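Local coordinates for YfdX protein (Salmonella enterica I, PDB 6A02) that is of unknown biochemical function but appears to act in bacterial antibiotic stress and in virulence, at residues 22-27 against 48-53; 76-81 against 131-136. All coordinates share one frame; numbering follows the deposited sequence. Where two conformers were deposited one is given.

How the contacts relate
Contact 1 (22-27 against 48-53) pairs two helices at the partly exposed side of the subunit, whereas contact 2 (76-81 against 131-136) pairs two strands in the buried interior; their centres lie about 14 Å apart. The strands are stitched by four backbone hydrogen bonds and bury 675 Å² between them, while the helices bury 237 Å² through Ala24, Ala50, Asp27 and Leu53 and meet at the edge through a water between Asp27 and one conformer of Gln49. Helix 19-36 joins the two sites: its far side from helix 40-54 rests on the sheet, with Met25 CG 3.8 Å from Ile81 CD1 and Met25 SD 4.0 Å from Ile134 CD1.

Contact 1. Residues 22-27 against 48-53; sequences WQAMRD and AQAEKL
Asp27 lies across the interface from Gln49, Ala50 and Leu53, in an antiparallel helix pair whose short axes run at 161° and approach to 8.3 Å. Alanines permit this closeness: the CA atoms of Ala24 and Ala50 are 4.2 Å apart, and Ala50 CB also rests on the carbonyl O of Ala24. Followed outward, Asp27 sets its CB 4.0 Å from Ala50 CB. Its CG, anti to its own carbonyl carbon (chi1 -70°), lies 4.0 Å from Gln49 OE1 in one of that residue's two conformers. OD2 is 3.6 Å from Gln49 CB, Leu53 CD1 and Gln49 OE1, the last an oxygen-oxygen approach and not a hydrogen bond, carboxylate and amide planes 56° apart. OD1 accepts two hydrogen bonds: from Gln23 NE2, one turn earlier in the same helix, at 3.0 Å from above the carboxylate plane, and from a water at 3.2 Å. In the same conformer this water also donates to Gln49 OE1, a conditional bridge. Leu53 CD1 packs on Gln23 CG. Behind this pair, Glu51 hydrogen-bonds Thr144 of helix 136-151. Met25 faces strands 77-89 and 125-135; Trp22 and Arg26 make reciprocal cation-pi contacts with the second subunit's Arg26 and Trp22.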
loop_
_atom_site.group_PDB
_atom_site.type_symbol
_atom_site.label_atom_id
_atom_site.label_comp_id
_atom_site.label_asym_id
_atom_site.label_seq_id
_atom_site.Cartn_x
_atom_site.Cartn_y
_atom_site.Cartn_z
ATOM N N TRP A 22 12.004 8.163 11.706
ATOM C CA TRP A 22 10.701 7.514 11.668
ATOM C C TRP A 22 9.648 8.374 12.354
ATOM O O TRP A 22 8.561 8.596 11.808
ATOM C CB TRP A 22 10.773 6.113 12.291
ATOM C CG TRP A 22 9.537 5.340 11.995
ATOM C CD1 TRP A 22 9.291 4.573 10.895
ATOM C CD2 TRP A 22 8.357 5.298 12.788
ATOM N NE1 TRP A 22 8.027 4.040 10.960
ATOM C CE2 TRP A 22 7.437 4.467 12.122
ATOM C CE3 TRP A 22 7.996 5.868 14.009
ATOM C CZ2 TRP A 22 6.173 4.204 12.627
ATOM C CZ3 TRP A 22 6.742 5.602 14.513
ATOM C CH2 TRP A 22 5.848 4.774 13.823
ATOM N N GLN A 23 9.959 8.880 13.552
ATOM C CA GLN A 23 8.999 9.714 14.264
ATOM C C GLN A 23 8.746 11.018 13.522
ATOM O O GLN A 23 7.623 11.534 13.544
ATOM C CB GLN A 23 9.500 9.979 15.684
ATOM C CG GLN A 23 8.513 10.759 16.550
ATOM C CD GLN A 23 7.228 9.993 16.764
ATOM O OE1 GLN A 23 7.255 8.796 17.048
ATOM N NE2 GLN A 23 6.090 10.666 16.587
ATOM N N ALA A 24 9.767 11.548 12.849
ATOM C CA ALA A 24 9.582 12.756 12.055
ATOM C C ALA A 24 8.563 12.526 10.948
ATOM O O ALA A 24 7.700 13.378 10.700
ATOM C CB ALA A 24 10.920 13.210 11.470
ATOM N N MET A 25 8.629 11.369 10.284
ATOM C CA MET A 25 7.662 11.093 9.225
ATOM C C MET A 25 6.258 10.944 9.793
ATOM O O MET A 25 5.283 11.381 9.170
ATOM C CB MET A 25 8.069 9.837 8.452
ATOM C CG MET A 25 9.398 9.959 7.710
ATOM S SD MET A 25 9.562 11.481 6.748
ATOM C CE MET A 25 8.216 11.280 5.589
ATOM N N ARG A 26 6.138 10.329 10.972
ATOM C CA ARG A 26 4.847 10.251 11.644
ATOM C C ARG A 26 4.324 11.651 11.952
ATOM O O ARG A 26 3.151 11.965 11.695
ATOM C CB ARG A 26 5.022 9.397 12.903
ATOM C CG ARG A 26 3.954 9.519 13.953
ATOM C CD ARG A 26 2.593 9.113 13.465
ATOM N NE ARG A 26 1.687 8.959 14.604
ATOM C CZ ARG A 26 0.370 8.826 14.496
ATOM N NH1 ARG A 26 -0.196 8.845 13.304
ATOM N NH2 ARG A 26 -0.376 8.687 15.587
ATOM N N ASP A 27 5.202 12.531 12.446
ATOM C CA ASP A 27 4.795 13.901 12.753
ATOM C C ASP A 27 4.370 14.659 11.495
ATOM O O ASP A 27 3.437 15.473 11.542
ATOM C CB ASP A 27 5.939 14.646 13.446
ATOM C CG ASP A 27 6.206 14.153 14.855
ATOM O OD1 ASP A 27 5.397 13.359 15.388
ATOM O OD2 ASP A 27 7.238 14.589 15.418
ATOM N N ALA A 48 7.271 21.458 13.418
ATOM C CA ALA A 48 8.454 21.917 14.139
ATOM C C ALA A 48 9.142 20.766 14.853
ATOM O O ALA A 48 10.378 20.696 14.884
ATOM C CB ALA A 48 8.082 23.022 15.126
ATOM N N GLN A 49 8.369 19.845 15.425
ATOM C CA GLN A 49 8.992 18.676 16.036
ATOM C C GLN A 49 9.710 17.833 14.991
ATOM O O GLN A 49 10.829 17.361 15.223
ATOM C CB GLN A 49 7.971 17.826 16.793
ATOM C CG GLN A 49 7.299 18.492 17.995
ATOM C CD GLN A 49 6.142 17.672 18.551
ATOM O OE1 GLN A 49 5.752 16.655 17.980
ATOM N NE2 GLN A 49 5.592 18.111 19.675
ATOM N N ALA A 50 9.082 17.634 13.828
ATOM C CA ALA A 50 9.741 16.885 12.765
ATOM C C ALA A 50 11.036 17.561 12.339
ATOM O O ALA A 50 12.048 16.888 12.097
ATOM C CB ALA A 50 8.789 16.732 11.577
ATOM N N GLU A 51 11.021 18.892 12.229
ATOM C CA GLU A 51 12.229 19.621 11.862
ATOM C C GLU A 51 13.335 19.400 12.885
ATOM O O GLU A 51 14.490 19.165 12.514
ATOM C CB GLU A 51 11.913 21.109 11.711
ATOM C CG GLU A 51 13.065 21.928 11.140
ATOM C CD GLU A 51 12.756 23.411 11.062
ATOM O OE1 GLU A 51 12.162 23.949 12.024
ATOM O OE2 GLU A 51 13.106 24.036 10.035
ATOM N N LYS A 52 13.001 19.455 14.174
ATOM C CA LYS A 52 14.023 19.252 15.197
ATOM C C LYS A 52 14.572 17.832 15.152
ATOM O O LYS A 52 15.782 17.620 15.308
ATOM C CB LYS A 52 13.473 19.594 16.585
ATOM C CG LYS A 52 13.339 21.088 16.818
ATOM C CD LYS A 52 12.952 21.421 18.248
ATOM C CE LYS A 52 13.201 22.890 18.527
ATOM N NZ LYS A 52 12.553 23.753 17.499
ATOM N N LEU A 53 13.705 16.846 14.920
ATOM C CA LEU A 53 14.166 15.463 14.854
ATOM C C LEU A 53 15.114 15.241 13.680
ATOM O O LEU A 53 16.148 14.577 13.826
ATOM C CB LEU A 53 12.973 14.512 14.784
ATOM C CG LEU A 53 12.114 14.349 16.044
ATOM C CD1 LEU A 53 10.744 13.789 15.699
ATOM C CD2 LEU A 53 12.797 13.448 17.058
HETATM O O HOH W 1 4.094 13.986 18.295
#

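Contact 2. Residues 76-81 against 131-136; sequences DHYIRI and QELIPL
This contact is an antiparallel ladder of strands 77-89 and 125-135, the latter lying between 77-89 and 170-175 in the sheet. Helices intervene in the sequence, so the two strands do not form a hairpin, and their 141° angle shows strong twist. Ile79 and Ile134 form the hydrogen-bonded pair, with Ile79 N to Ile134 O at 2.8 Å and Ile134 N to Ile79 O at 3.0 Å. Non-hydrogen-bonded pairs, Tyr78 with Pro135 and Arg80 with Leu133, flank it. Ile81 N to Glu132 O and Leu136 N to His77 O extend the ladder at its ends. On the side facing helix 19-36, Ile79 and Ile134 lie side by side with CG1 atoms 3.8 Å apart; each has its CG1 between backbone N and carbonyl carbon (chi1 60°). The Ile81 side chain crosses that of Ile134 at about a right angle, CG2 to CG1 3.8 Å. On the other face, Tyr78 CE1 reaches Pro135 CD at 3.7 Å, and the tyrosine also packs on Ile128 of the third subunit. Pro135 is the N-cap residue of helix 136-151, whose amides Gln137 N and Gln138 N donate to the Asp76 carboxylate; the helix start probably stabilises that charge. Arg80 NE hydrogen-bonds Lys16 O, and Gln131 NE2 hydrogen-bonds Glu129 OE1. Between them a water accepts from Arg80 NH1 at 2.9 Å and donates to Gln131 OE1 at 2.8 Å.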
loop_
_atom_site.group_PDB
_atom_site.type_symbol
_atom_site.label_atom_id
_atom_site.label_comp_id
_atom_site.label_asym_id
_atom_site.label_seq_id
_atom_site.Cartn_x
_atom_site.Cartn_y
_atom_site.Cartn_z
ATOM N N ASP A 76 22.403 14.329 -1.958
ATOM C CA ASP A 76 21.553 13.771 -0.921
ATOM C C ASP A 76 21.821 12.275 -0.768
ATOM O O ASP A 76 22.513 11.648 -1.580
ATOM C CB ASP A 76 20.086 14.014 -1.281
ATOM C CG ASP A 76 19.162 14.005 -0.077
ATOM O OD1 ASP A 76 19.617 13.742 1.053
ATOM O OD2 ASP A 76 17.957 14.271 -0.282
ATOM N N HIS A 77 21.246 11.702 0.287
ATOM C CA HIS A 77 21.376 10.281 0.559
ATOM C C HIS A 77 20.081 9.782 1.169
ATOM O O HIS A 77 19.398 10.511 1.896
ATOM C CB HIS A 77 22.522 10.013 1.541
ATOM C CG HIS A 77 23.859 10.449 1.028
ATOM N ND1 HIS A 77 24.674 9.622 0.287
ATOM C CD2 HIS A 77 24.510 11.632 1.127
ATOM C CE1 HIS A 77 25.777 10.273 -0.038
ATOM N NE2 HIS A 77 25.704 11.494 0.461
ATOM N N TYR A 78 19.767 8.525 0.886
ATOM C CA TYR A 78 18.681 7.849 1.580
ATOM C C TYR A 78 19.152 7.345 2.936
ATOM O O TYR A 78 20.261 6.812 3.063
ATOM C CB TYR A 78 18.228 6.644 0.763
ATOM C CG TYR A 78 17.272 6.980 -0.344
ATOM C CD1 TYR A 78 15.943 7.287 -0.061
ATOM C CD2 TYR A 78 17.677 6.953 -1.678
ATOM C CE1 TYR A 78 15.046 7.594 -1.067
ATOM C CE2 TYR A 78 16.780 7.243 -2.707
ATOM C CZ TYR A 78 15.469 7.572 -2.389
ATOM O OH TYR A 78 14.574 7.871 -3.397
ATOM N N ILE A 79 18.296 7.500 3.949
ATOM C CA ILE A 79 18.522 6.920 5.268
ATOM C C ILE A 79 17.427 5.911 5.600
ATOM O O ILE A 79 16.273 6.034 5.167
ATOM C CB ILE A 79 18.645 7.973 6.393
ATOM C CG1 ILE A 79 17.365 8.809 6.500
ATOM C CG2 ILE A 79 19.906 8.845 6.208
ATOM C CD1 ILE A 79 17.228 9.519 7.865
ATOM N N ARG A 80 17.802 4.915 6.396
ATOM C CA ARG A 80 16.890 3.871 6.856
ATOM C C ARG A 80 16.037 4.375 8.013
ATOM O O ARG A 80 16.566 4.902 8.999
ATOM C CB ARG A 80 17.692 2.661 7.346
ATOM C CG ARG A 80 18.440 1.919 6.247
ATOM C CD ARG A 80 19.299 0.785 6.810
ATOM N NE ARG A 80 20.382 1.341 7.606
ATOM C CZ ARG A 80 21.579 1.666 7.120
ATOM N NH1 ARG A 80 21.872 1.453 5.838
ATOM N NH2 ARG A 80 22.490 2.201 7.929
ATOM N N ILE A 81 14.719 4.188 7.914
ATOM C CA ILE A 81 13.808 4.571 8.987
ATOM C C ILE A 81 12.991 3.417 9.546
ATOM O O ILE A 81 12.381 3.580 10.613
ATOM C CB ILE A 81 12.891 5.760 8.609
ATOM C CG1 ILE A 81 11.817 5.338 7.604
ATOM C CG2 ILE A 81 13.714 6.916 8.083
ATOM C CD1 ILE A 81 10.753 6.404 7.368
ATOM N N GLN A 131 13.221 -2.475 3.784
ATOM C CA GLN A 131 13.814 -1.324 4.437
ATOM C C GLN A 131 13.133 -0.063 3.927
ATOM O O GLN A 131 13.219 0.258 2.734
ATOM C CB GLN A 131 15.316 -1.267 4.170
ATOM C CG GLN A 131 16.092 -2.438 4.789
ATOM C CD GLN A 131 17.587 -2.300 4.624
ATOM O OE1 GLN A 131 18.078 -1.303 4.091
ATOM N NE2 GLN A 131 18.323 -3.303 5.087
ATOM N N GLU A 132 12.449 0.635 4.823
ATOM C CA GLU A 132 11.822 1.904 4.497
ATOM C C GLU A 132 12.886 2.989 4.566
ATOM O O GLU A 132 13.607 3.087 5.562
ATOM C CB GLU A 132 10.710 2.184 5.504
ATOM C CG GLU A 132 9.907 3.413 5.186
ATOM C CD GLU A 132 8.829 3.720 6.220
ATOM O OE1 GLU A 132 8.719 2.983 7.217
ATOM O OE2 GLU A 132 8.089 4.713 6.027
ATOM N N LEU A 133 12.978 3.804 3.510
ATOM C CA LEU A 133 14.015 4.817 3.373
ATOM C C LEU A 133 13.395 6.164 3.045
ATOM O O LEU A 133 12.365 6.240 2.364
ATOM C CB LEU A 133 14.993 4.472 2.231
ATOM C CG LEU A 133 15.460 3.016 2.085
ATOM C CD1 LEU A 133 16.279 2.827 0.818
ATOM C CD2 LEU A 133 16.271 2.588 3.292
ATOM N N ILE A 134 14.053 7.233 3.493
ATOM C CA ILE A 134 13.717 8.581 3.028
ATOM C C ILE A 134 14.972 9.303 2.562
ATOM O O ILE A 134 16.073 9.047 3.073
ATOM C CB ILE A 134 13.006 9.429 4.095
ATOM C CG1 ILE A 134 13.884 9.584 5.337
ATOM C CG2 ILE A 134 11.613 8.856 4.412
ATOM C CD1 ILE A 134 13.399 10.665 6.271
ATOM N N PRO A 135 14.848 10.228 1.609
ATOM C CA PRO A 135 15.982 11.085 1.236
ATOM C C PRO A 135 16.116 12.184 2.280
ATOM O O PRO A 135 15.192 12.970 2.489
ATOM C CB PRO A 135 15.557 11.653 -0.121
ATOM C CG PRO A 135 14.038 11.697 -0.035
ATOM C CD PRO A 135 13.637 10.506 0.808
ATOM N N LEU A 136 17.271 12.242 2.942
ATOM C CA LEU A 136 17.363 13.041 4.160
ATOM C C LEU A 136 17.252 14.535 3.876
ATOM O O LEU A 136 16.436 15.236 4.493
ATOM C CB LEU A 136 18.654 12.722 4.907
ATOM C CG LEU A 136 18.909 13.520 6.189
ATOM C CD1 LEU A 136 17.743 13.444 7.173
ATOM C CD2 LEU A 136 20.203 13.031 6.840
HETATM O O HOH W 2 20.835 -0.779 4.296
#